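Local coordinates for DNA alpha-glucosyltransferase (Enterobacteria phage T4, PDB 1XV5), which is a phage glycosyltransferase of the GT-B clan, built from two Rossmann-like domains with uridine-5'-diphosphate bound in this model, at residues 221-226 with 356-361; 331-336 with 389-394; 79-84 with 99-104. One frame throughout, in Å; residues are numbered along the deposited sequence.

Contact 1 (221-226 with 356-361); sequences KFLKPA and STFERI
Phe358 pushes its ring into the end of the opposing segment and meets Phe222, Leu223 and Ala226 there. Its CG lies anti to the backbone N (chi1 -174°), which carries the ring away from helix 354-365 and across to 221-226. Phe222 sets its CB over one face of this ring, 4.0 Å from Phe358 CG. The two phenylalanines run antiparallel alongside one another. Phe222 CD2 also comes to 4.0 Å from Phe358 CB, so the root of each side chain borders the ring of the other. On the buried side, Leu223 reaches in with one methyl, and its CD2 lies 3.7 Å from Phe358 CE1. Phe218 continues this core, as does Tyr292 of strand 288-293, on which Leu223 and Ile361 both rest. Phe222 and Leu223 thus give the ring its broader cover. The outer side is close but narrow and exposed: one methyl against one end of the ring, with Ala226 CB 3.4 Å from Phe358 CZ. Ala226 is brought there by a turn in which its N bonds to Phe222 O. No hydrogen bond joins the segments, and Glu359, on the exposed side, is paired within its own helix with Lys362. Two helices packed side by side over a parallel sheet in this way are characteristic of a Rossmann-like domain of the GT-B fold.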
loop_
_atom_site.group_PDB
_atom_site.type_symbol
_atom_site.label_atom_id
_atom_site.label_comp_id
_atom_site.label_asym_id
_atom_site.label_seq_id
_atom_site.Cartn_x
_atom_site.Cartn_y
_atom_site.Cartn_z
ATOM N N LYS A 221 -10.749 -21.962 13.132
ATOM C CA LYS A 221 -10.000 -23.179 13.426
ATOM C C LYS A 221 -9.065 -23.151 14.625
ATOM O O LYS A 221 -8.922 -24.162 15.317
ATOM C CB LYS A 221 -9.198 -23.604 12.195
ATOM C CG LYS A 221 -10.048 -24.018 11.008
ATOM C CD LYS A 221 -9.184 -24.393 9.818
ATOM C CE LYS A 221 -10.037 -24.829 8.634
ATOM N NZ LYS A 221 -9.192 -25.085 7.438
ATOM N N PHE A 222 -8.426 -22.013 14.878
ATOM C CA PHE A 222 -7.486 -21.938 15.987
ATOM C C PHE A 222 -7.665 -20.846 17.031
ATOM O O PHE A 222 -7.656 -21.129 18.225
ATOM C CB PHE A 222 -6.056 -21.863 15.443
ATOM C CG PHE A 222 -5.630 -23.094 14.698
ATOM C CD1 PHE A 222 -5.936 -23.247 13.352
ATOM C CD2 PHE A 222 -4.957 -24.118 15.355
ATOM C CE1 PHE A 222 -5.578 -24.405 12.667
ATOM C CE2 PHE A 222 -4.593 -25.284 14.680
ATOM C CZ PHE A 222 -4.905 -25.426 13.334
ATOM N N LEU A 223 -7.810 -19.601 16.594
ATOM C CA LEU A 223 -7.942 -18.498 17.539
ATOM C C LEU A 223 -9.185 -18.549 18.429
ATOM O O LEU A 223 -9.075 -18.459 19.651
ATOM C CB LEU A 223 -7.885 -17.159 16.793
ATOM C CG LEU A 223 -6.610 -16.927 15.971
ATOM C CD1 LEU A 223 -6.708 -15.593 15.244
ATOM C CD2 LEU A 223 -5.385 -16.952 16.876
ATOM N N LYS A 224 -10.361 -18.707 17.836
ATOM C CA LYS A 224 -11.577 -18.739 18.643
ATOM C C LYS A 224 -11.602 -19.897 19.642
ATOM O O LYS A 224 -11.939 -19.703 20.811
ATOM C CB LYS A 224 -12.820 -18.795 17.753
ATOM C CG LYS A 224 -14.102 -18.435 18.495
ATOM C CD LYS A 224 -15.323 -18.540 17.597
ATOM C CE LYS A 224 -16.571 -18.095 18.334
ATOM N NZ LYS A 224 -17.798 -18.227 17.499
ATOM N N PRO A 225 -11.247 -21.116 19.200
ATOM C CA PRO A 225 -11.251 -22.265 20.115
ATOM C C PRO A 225 -10.275 -22.099 21.275
ATOM O O PRO A 225 -10.489 -22.638 22.359
ATOM C CB PRO A 225 -10.858 -23.431 19.209
ATOM C CG PRO A 225 -11.369 -23.008 17.866
ATOM C CD PRO A 225 -10.978 -21.552 17.819
ATOM N N ALA A 226 -9.206 -21.343 21.040
ATOM C CA ALA A 226 -8.185 -21.115 22.056
ATOM C C ALA A 226 -8.517 -19.958 22.998
ATOM O O ALA A 226 -7.736 -19.643 23.897
ATOM C CB ALA A 226 -6.832 -20.874 21.381
ATOM N N SER A 356 1.109 -25.220 13.097
ATOM C CA SER A 356 2.467 -24.777 13.386
ATOM C C SER A 356 2.488 -23.263 13.575
ATOM O O SER A 356 3.202 -22.744 14.432
ATOM C CB SER A 356 3.405 -25.170 12.243
ATOM O OG SER A 356 4.720 -24.707 12.487
ATOM N N THR A 357 1.705 -22.561 12.765
ATOM C CA THR A 357 1.630 -21.110 12.856
ATOM C C THR A 357 1.090 -20.695 14.222
ATOM O O THR A 357 1.655 -19.830 14.887
ATOM C CB THR A 357 0.709 -20.532 11.764
ATOM O OG1 THR A 357 1.253 -20.837 10.474
ATOM C CG2 THR A 357 0.578 -19.022 11.914
ATOM N N PHE A 358 -0.002 -21.317 14.650
ATOM C CA PHE A 358 -0.574 -20.960 15.940
ATOM C C PHE A 358 0.339 -21.363 17.096
ATOM O O PHE A 358 0.372 -20.696 18.126
ATOM C CB PHE A 358 -1.954 -21.592 16.116
ATOM C CG PHE A 358 -2.654 -21.146 17.363
ATOM C CD1 PHE A 358 -2.796 -19.788 17.641
ATOM C CD2 PHE A 358 -3.154 -22.076 18.271
ATOM C CE1 PHE A 358 -3.424 -19.359 18.803
ATOM C CE2 PHE A 358 -3.786 -21.660 19.438
ATOM C CZ PHE A 358 -3.921 -20.298 19.706
ATOM N N GLU A 359 1.087 -22.450 16.926
ATOM C CA GLU A 359 1.997 -22.891 17.977
ATOM C C GLU A 359 3.062 -21.832 18.234
ATOM O O GLU A 359 3.442 -21.586 19.377
ATOM C CB GLU A 359 2.649 -24.222 17.597
ATOM C CG GLU A 359 1.674 -25.392 17.625
ATOM C CD GLU A 359 1.095 -25.634 19.011
ATOM O OE1 GLU A 359 0.063 -26.328 19.118
ATOM O OE2 GLU A 359 1.675 -25.134 19.999
ATOM N N ARG A 360 3.529 -21.191 17.168
ATOM C CA ARG A 360 4.543 -20.153 17.302
ATOM C C ARG A 360 3.924 -18.942 18.002
ATOM O O ARG A 360 4.556 -18.306 18.846
ATOM C CB ARG A 360 5.082 -19.767 15.921
ATOM C CG ARG A 360 6.198 -18.718 15.936
ATOM C CD ARG A 360 7.381 -19.128 16.816
ATOM N NE ARG A 360 8.520 -18.231 16.626
ATOM C CZ ARG A 360 9.624 -18.238 17.366
ATOM N NH1 ARG A 360 9.757 -19.100 18.367
ATOM N NH2 ARG A 360 10.603 -17.382 17.102
ATOM N N ILE A 361 2.679 -18.635 17.653
ATOM C CA ILE A 361 1.969 -17.519 18.261
ATOM C C ILE A 361 1.818 -17.761 19.763
ATOM O O ILE A 361 2.026 -16.859 20.573
ATOM C CB ILE A 361 0.578 -17.343 17.611
ATOM C CG1 ILE A 361 0.750 -16.822 16.182
ATOM C CG2 ILE A 361 -0.282 -16.399 18.442
ATOM C CD1 ILE A 361 -0.549 -16.744 15.385
#

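Contact 2 (331-336 with 389-394); sequences KFRVDN and SFCFKE. With EDO (1,2-ethanediol), chain F.
Arg333 lays its guanidinium flat on the ring of Phe390, with centres 4.2 Å apart and planes only 9° from parallel. The stack is off-centre. Phe390 CB sits over the middle of the guanidinium, while Arg333 NH2 lies over the ring near its rim, 3.3 Å from Phe390 CG. The arginine chain runs extended through its first two torsions and then bends at chi3 (63°). The straight part spans the gap to helix 388-399. At the bend, Arg333 CD passes 3.9 Å from Cys391 SG. Chi4, near a right angle (81°), then turns the guanidinium face onto the ring. Ser389 OG backs the opposite face of the Phe390 ring, and Tyr383 meets this ring edge-to-face. The polar rim of the guanidinium has its own partners. NH1 of Arg333 donates to a water at 2.8 Å, and that water donates to Glu394 OE1 at 2.7 Å. Glu394 also has a salt bridge with Arg304. NH2 of Arg333 bonds to the backbone O of Gln384 and also to O1 of 1,2-ethanediol, 2.9 Å away. The diol probably comes from the crystallisation liquor. The cation therefore has an aromatic face for its flat side and hydrogen-bond acceptors along its edge, which together fix its rotation. The off-centre cation-pi term is part of the hold. Glu394 OE1, linked through water and 5.2 Å from Arg333 NH1, probably adds a screened attraction.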
loop_
_atom_site.group_PDB
_atom_site.type_symbol
_atom_site.label_atom_id
_atom_site.label_comp_id
_atom_site.label_asym_id
_atom_site.label_seq_id
_atom_site.Cartn_x
_atom_site.Cartn_y
_atom_site.Cartn_z
ATOM N N LYS A 331 11.988 -10.576 -2.519
ATOM C CA LYS A 331 13.419 -10.557 -2.253
ATOM C C LYS A 331 13.835 -9.367 -1.386
ATOM O O LYS A 331 13.409 -8.235 -1.612
ATOM C CB LYS A 331 14.199 -10.524 -3.569
ATOM C CG LYS A 331 14.006 -11.752 -4.444
ATOM C CD LYS A 331 14.928 -11.703 -5.651
ATOM C CE LYS A 331 14.733 -12.901 -6.563
ATOM N NZ LYS A 331 13.427 -12.859 -7.279
ATOM N N PHE A 332 14.685 -9.652 -0.404
ATOM C CA PHE A 332 15.203 -8.659 0.537
ATOM C C PHE A 332 15.984 -7.586 -0.223
ATOM O O PHE A 332 16.825 -7.895 -1.063
ATOM C CB PHE A 332 16.104 -9.388 1.547
ATOM C CG PHE A 332 16.536 -8.559 2.726
ATOM C CD1 PHE A 332 15.741 -7.526 3.220
ATOM C CD2 PHE A 332 17.713 -8.873 3.397
ATOM C CE1 PHE A 332 16.113 -6.822 4.370
ATOM C CE2 PHE A 332 18.096 -8.182 4.543
ATOM C CZ PHE A 332 17.294 -7.152 5.033
ATOM N N ARG A 333 15.702 -6.320 0.070
ATOM C CA ARG A 333 16.381 -5.215 -0.606
ATOM C C ARG A 333 17.901 -5.299 -0.460
ATOM O O ARG A 333 18.647 -4.996 -1.394
ATOM C CB ARG A 333 15.899 -3.880 -0.031
ATOM C CG ARG A 333 16.409 -2.636 -0.775
ATOM C CD ARG A 333 16.095 -1.360 0.012
ATOM N NE ARG A 333 16.793 -1.355 1.296
ATOM C CZ ARG A 333 18.065 -1.005 1.458
ATOM N NH1 ARG A 333 18.790 -0.611 0.416
ATOM N NH2 ARG A 333 18.624 -1.086 2.657
ATOM N N VAL A 334 18.351 -5.725 0.716
ATOM C CA VAL A 334 19.778 -5.793 1.009
ATOM C C VAL A 334 20.596 -6.828 0.247
ATOM O O VAL A 334 21.617 -6.485 -0.348
ATOM C CB VAL A 334 20.014 -5.988 2.523
ATOM C CG1 VAL A 334 21.507 -6.143 2.808
ATOM C CG2 VAL A 334 19.457 -4.793 3.289
ATOM N N ASP A 335 20.172 -8.088 0.255
ATOM C CA ASP A 335 20.953 -9.107 -0.443
ATOM C C ASP A 335 20.210 -9.912 -1.505
ATOM O O ASP A 335 20.749 -10.875 -2.046
ATOM C CB ASP A 335 21.599 -10.054 0.569
ATOM C CG ASP A 335 20.585 -10.751 1.438
ATOM O OD1 ASP A 335 19.411 -10.835 1.030
ATOM O OD2 ASP A 335 20.969 -11.226 2.525
ATOM N N ASN A 336 18.970 -9.524 -1.789
ATOM C CA ASN A 336 18.163 -10.171 -2.824
ATOM C C ASN A 336 17.772 -11.630 -2.568
ATOM O O ASN A 336 17.506 -12.382 -3.508
ATOM C CB ASN A 336 18.891 -10.052 -4.166
ATOM C CG ASN A 336 17.943 -10.041 -5.348
ATOM O OD1 ASN A 336 16.894 -9.397 -5.307
ATOM N ND2 ASN A 336 18.318 -10.737 -6.420
ATOM N N SER A 389 14.402 6.091 4.001
ATOM C CA SER A 389 15.792 6.535 3.949
ATOM C C SER A 389 16.603 5.782 2.904
ATOM O O SER A 389 17.569 6.317 2.353
ATOM C CB SER A 389 16.456 6.401 5.327
ATOM O OG SER A 389 16.600 5.046 5.712
ATOM N N PHE A 390 16.205 4.545 2.627
ATOM C CA PHE A 390 16.883 3.717 1.640
ATOM C C PHE A 390 16.224 3.769 0.264
ATOM O O PHE A 390 16.855 4.123 -0.732
ATOM C CB PHE A 390 16.892 2.249 2.078
ATOM C CG PHE A 390 17.587 1.998 3.380
ATOM C CD1 PHE A 390 18.944 2.265 3.526
ATOM C CD2 PHE A 390 16.887 1.466 4.461
ATOM C CE1 PHE A 390 19.594 2.002 4.731
ATOM C CE2 PHE A 390 17.527 1.199 5.668
ATOM C CZ PHE A 390 18.885 1.467 5.804
ATOM N N CYS A 391 14.945 3.407 0.223
ATOM C CA CYS A 391 14.207 3.330 -1.029
ATOM C C CYS A 391 13.989 4.630 -1.792
ATOM O O CYS A 391 14.175 4.659 -3.005
ATOM C CB CYS A 391 12.873 2.625 -0.792
ATOM S SG CYS A 391 13.062 1.027 0.055
ATOM N N PHE A 392 13.593 5.702 -1.110
ATOM C CA PHE A 392 13.390 6.961 -1.821
ATOM C C PHE A 392 14.714 7.513 -2.356
ATOM O O PHE A 392 14.735 8.240 -3.353
ATOM C CB PHE A 392 12.673 7.984 -0.927
ATOM C CG PHE A 392 11.170 7.857 -0.958
ATOM C CD1 PHE A 392 10.437 7.748 0.220
ATOM C CD2 PHE A 392 10.491 7.829 -2.174
ATOM C CE1 PHE A 392 9.046 7.610 0.188
ATOM C CE2 PHE A 392 9.097 7.689 -2.219
ATOM C CZ PHE A 392 8.377 7.580 -1.034
ATOM N N LYS A 393 15.817 7.156 -1.704
ATOM C CA LYS A 393 17.134 7.586 -2.168
ATOM C C LYS A 393 17.423 6.832 -3.463
ATOM O O LYS A 393 17.888 7.412 -4.446
ATOM C CB LYS A 393 18.208 7.261 -1.127
ATOM C CG LYS A 393 19.638 7.366 -1.655
ATOM C CD LYS A 393 19.952 8.766 -2.150
ATOM C CE LYS A 393 21.302 8.827 -2.856
ATOM N NZ LYS A 393 22.404 8.303 -2.010
ATOM N N GLU A 394 17.135 5.531 -3.458
ATOM C CA GLU A 394 17.345 4.697 -4.636
ATOM C C GLU A 394 16.540 5.264 -5.810
ATOM O O GLU A 394 17.047 5.390 -6.922
ATOM C CB GLU A 394 16.892 3.256 -4.363
ATOM C CG GLU A 394 17.115 2.302 -5.536
ATOM C CD GLU A 394 16.487 0.933 -5.317
ATOM O OE1 GLU A 394 16.729 0.324 -4.252
ATOM O OE2 GLU A 394 15.755 0.466 -6.216
HETATM C C1 EDO F . 21.922 0.128 2.562
HETATM O O1 EDO F . 21.489 -1.236 2.699
HETATM C C2 EDO F . 21.574 0.704 1.184
HETATM O O2 EDO F . 22.350 0.097 0.138
HETATM O O HOH W 1 18.448 0.432 -2.186
#

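Contact 3 (79-84 with 99-104); sequences LIINSV and KLLDNI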
loop_
_atom_site.group_PDB
_atom_site.type_symbol
_atom_site.label_atom_id
_atom_site.label_comp_id
_atom_site.label_asym_id
_atom_site.label_seq_id
_atom_site.Cartn_x
_atom_site.Cartn_y
_atom_site.Cartn_z
ATOM N N LEU A 79 7.741 16.503 -11.928
ATOM C CA LEU A 79 6.324 16.232 -11.718
ATOM C C LEU A 79 6.161 14.729 -11.539
ATOM O O LEU A 79 6.542 13.950 -12.412
ATOM C CB LEU A 79 5.495 16.690 -12.922
ATOM C CG LEU A 79 4.012 16.311 -12.864
ATOM C CD1 LEU A 79 3.346 17.009 -11.689
ATOM C CD2 LEU A 79 3.330 16.703 -14.169
ATOM N N ILE A 80 5.599 14.328 -10.406
ATOM C CA ILE A 80 5.401 12.918 -10.126
ATOM C C ILE A 80 3.922 12.577 -10.184
ATOM O O ILE A 80 3.131 13.063 -9.380
ATOM C CB ILE A 80 5.962 12.546 -8.741
ATOM C CG1 ILE A 80 7.450 12.907 -8.680
ATOM C CG2 ILE A 80 5.764 11.053 -8.482
ATOM C CD1 ILE A 80 8.093 12.667 -7.331
ATOM N N ILE A 81 3.553 11.751 -11.152
ATOM C CA ILE A 81 2.167 11.351 -11.318
ATOM C C ILE A 81 1.971 9.949 -10.752
ATOM O O ILE A 81 2.454 8.963 -11.315
ATOM C CB ILE A 81 1.771 11.382 -12.802
ATOM C CG1 ILE A 81 2.068 12.772 -13.375
ATOM C CG2 ILE A 81 0.292 11.053 -12.953
ATOM C CD1 ILE A 81 1.680 12.943 -14.834
ATOM N N ASN A 82 1.266 9.870 -9.629
ATOM C CA ASN A 82 1.032 8.593 -8.969
ATOM C C ASN A 82 -0.287 7.910 -9.307
ATOM O O ASN A 82 -0.502 6.759 -8.935
ATOM C CB ASN A 82 1.163 8.758 -7.453
ATOM C CG ASN A 82 2.599 8.978 -7.019
ATOM O OD1 ASN A 82 3.510 8.318 -7.514
ATOM N ND2 ASN A 82 2.805 9.895 -6.084
ATOM N N SER A 83 -1.169 8.611 -10.010
ATOM C CA SER A 83 -2.445 8.029 -10.406
ATOM C C SER A 83 -3.078 8.860 -11.515
ATOM O O SER A 83 -2.779 10.046 -11.659
ATOM C CB SER A 83 -3.402 7.937 -9.210
ATOM O OG SER A 83 -3.722 9.216 -8.694
ATOM N N VAL A 84 -3.944 8.229 -12.298
ATOM C CA VAL A 84 -4.626 8.906 -13.397
ATOM C C VAL A 84 -6.139 8.787 -13.204
ATOM O O VAL A 84 -6.604 7.977 -12.403
ATOM C CB VAL A 84 -4.222 8.298 -14.764
ATOM C CG1 VAL A 84 -2.704 8.356 -14.929
ATOM C CG2 VAL A 84 -4.722 6.859 -14.874
ATOM N N LYS A 99 -5.085 17.195 -21.798
ATOM C CA LYS A 99 -4.592 18.498 -22.230
ATOM C C LYS A 99 -3.437 18.910 -21.327
ATOM O O LYS A 99 -2.454 19.501 -21.783
ATOM C CB LYS A 99 -5.695 19.561 -22.162
ATOM C CG LYS A 99 -5.294 20.865 -22.836
ATOM C CD LYS A 99 -6.197 22.034 -22.475
ATOM C CE LYS A 99 -7.634 21.821 -22.883
ATOM N NZ LYS A 99 -8.450 23.006 -22.486
ATOM N N LEU A 100 -3.562 18.599 -20.041
ATOM C CA LEU A 100 -2.516 18.919 -19.077
ATOM C C LEU A 100 -1.202 18.274 -19.492
ATOM O O LEU A 100 -0.158 18.925 -19.510
ATOM C CB LEU A 100 -2.891 18.413 -17.683
ATOM C CG LEU A 100 -3.623 19.354 -16.731
ATOM C CD1 LEU A 100 -3.908 18.618 -15.425
ATOM C CD2 LEU A 100 -2.769 20.587 -16.467
ATOM N N LEU A 101 -1.263 16.986 -19.817
ATOM C CA LEU A 101 -0.081 16.240 -20.230
ATOM C C LEU A 101 0.592 16.891 -21.434
ATOM O O LEU A 101 1.810 17.053 -21.459
ATOM C CB LEU A 101 -0.462 14.799 -20.574
ATOM C CG LEU A 101 -1.002 13.939 -19.428
ATOM C CD1 LEU A 101 -1.413 12.586 -19.968
ATOM C CD2 LEU A 101 0.057 13.782 -18.345
ATOM N N ASP A 102 -0.210 17.260 -22.428
ATOM C CA ASP A 102 0.306 17.890 -23.639
ATOM C C ASP A 102 0.899 19.272 -23.393
ATOM O O ASP A 102 1.787 19.706 -24.126
ATOM C CB ASP A 102 -0.804 18.014 -24.689
ATOM C CG ASP A 102 -1.131 16.694 -25.362
ATOM O OD1 ASP A 102 -2.082 16.666 -26.174
ATOM O OD2 ASP A 102 -0.439 15.690 -25.089
ATOM N N ASN A 103 0.417 19.962 -22.365
ATOM C CA ASN A 103 0.903 21.306 -22.082
ATOM C C ASN A 103 1.879 21.468 -20.924
ATOM O O ASN A 103 2.208 22.591 -20.545
ATOM C CB ASN A 103 -0.279 22.256 -21.895
ATOM C CG ASN A 103 -1.048 22.478 -23.181
ATOM O OD1 ASN A 103 -1.824 21.624 -23.612
ATOM N ND2 ASN A 103 -0.817 23.619 -23.814
ATOM N N ILE A 104 2.342 20.359 -20.359
ATOM C CA ILE A 104 3.320 20.439 -19.277
ATOM C C ILE A 104 4.606 20.933 -19.931
ATOM O O ILE A 104 4.925 20.521 -21.043
ATOM C CB ILE A 104 3.596 19.053 -18.659
ATOM C CG1 ILE A 104 2.335 18.525 -17.974
ATOM C CG2 ILE A 104 4.752 19.146 -17.673
ATOM C CD1 ILE A 104 2.427 17.065 -17.575
#
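Leu79 and Ile104 meet methyl to methyl between strand 78-83 and segment 99-104. The path of Leu79 starts at CB, which points toward 99-104 but is still 5.6 Å from Ile104 CD1. CG is a little nearer, with 5.0 Å between Leu79 CG and Ile104 CD1. There the side chain forks. CD1 turns back from the helix. CD2 carries on in line, anti to CA, and makes the contact: Leu79 CD2 lies 3.5 Å from Ile104 CD1. The side chains stand roughly perpendicular, and only their terminal methyls meet across the two segments. Two residues along the strand, Ile81 points the same way. Its longer branch does the reaching, because CG1 stands anti to the carbonyl carbon (chi1 -55°) and CD1 extends straight beyond it. Ile81 CD1 comes to 4.0 Å from Leu101 CD2, and these two side chains meet at a slant. The pairs also lean on each other. Leu79 CD2 is 4.2 Å from Ile81 CD1 on the strand side, and Leu101 CD2 is 4.1 Å from Ile104 CD1 on the helix side. Four methyls thus form a small, fully apolar patch with no hydrogen bond across it. Helix 91-103 is the crossover of a beta-alpha-beta unit whose second strand is 109-114. Strand 78-83 is held between its parallel neighbours 3-8 and 109-114. Helix 128-134 flanks the patch through Leu101 and Ile104, while Ile80 faces helix 17-30 on the other side of the sheet.

Overall arrangement
Contacts 1 and 3 belong to different Rossmann-like domains and lie on opposite sides of the chain's centre, with their own centres 49 Å apart. Each packs a helix of its own domain: contact 1 against a neighbouring helix, contact 3 against a sheet strand. Contact 2 falls between them. Its centre is 33 Å from that of contact 1 and 28 Å from that of contact 3, and its nearest atoms come within about 7 Å of contact 3. It joins a loop of the second domain to helix 388-399, which packs on the first. It does not touch the ligand: the side chain of Cys391 is about 13 Å from uridine-5'-diphosphate, which lies between the domains.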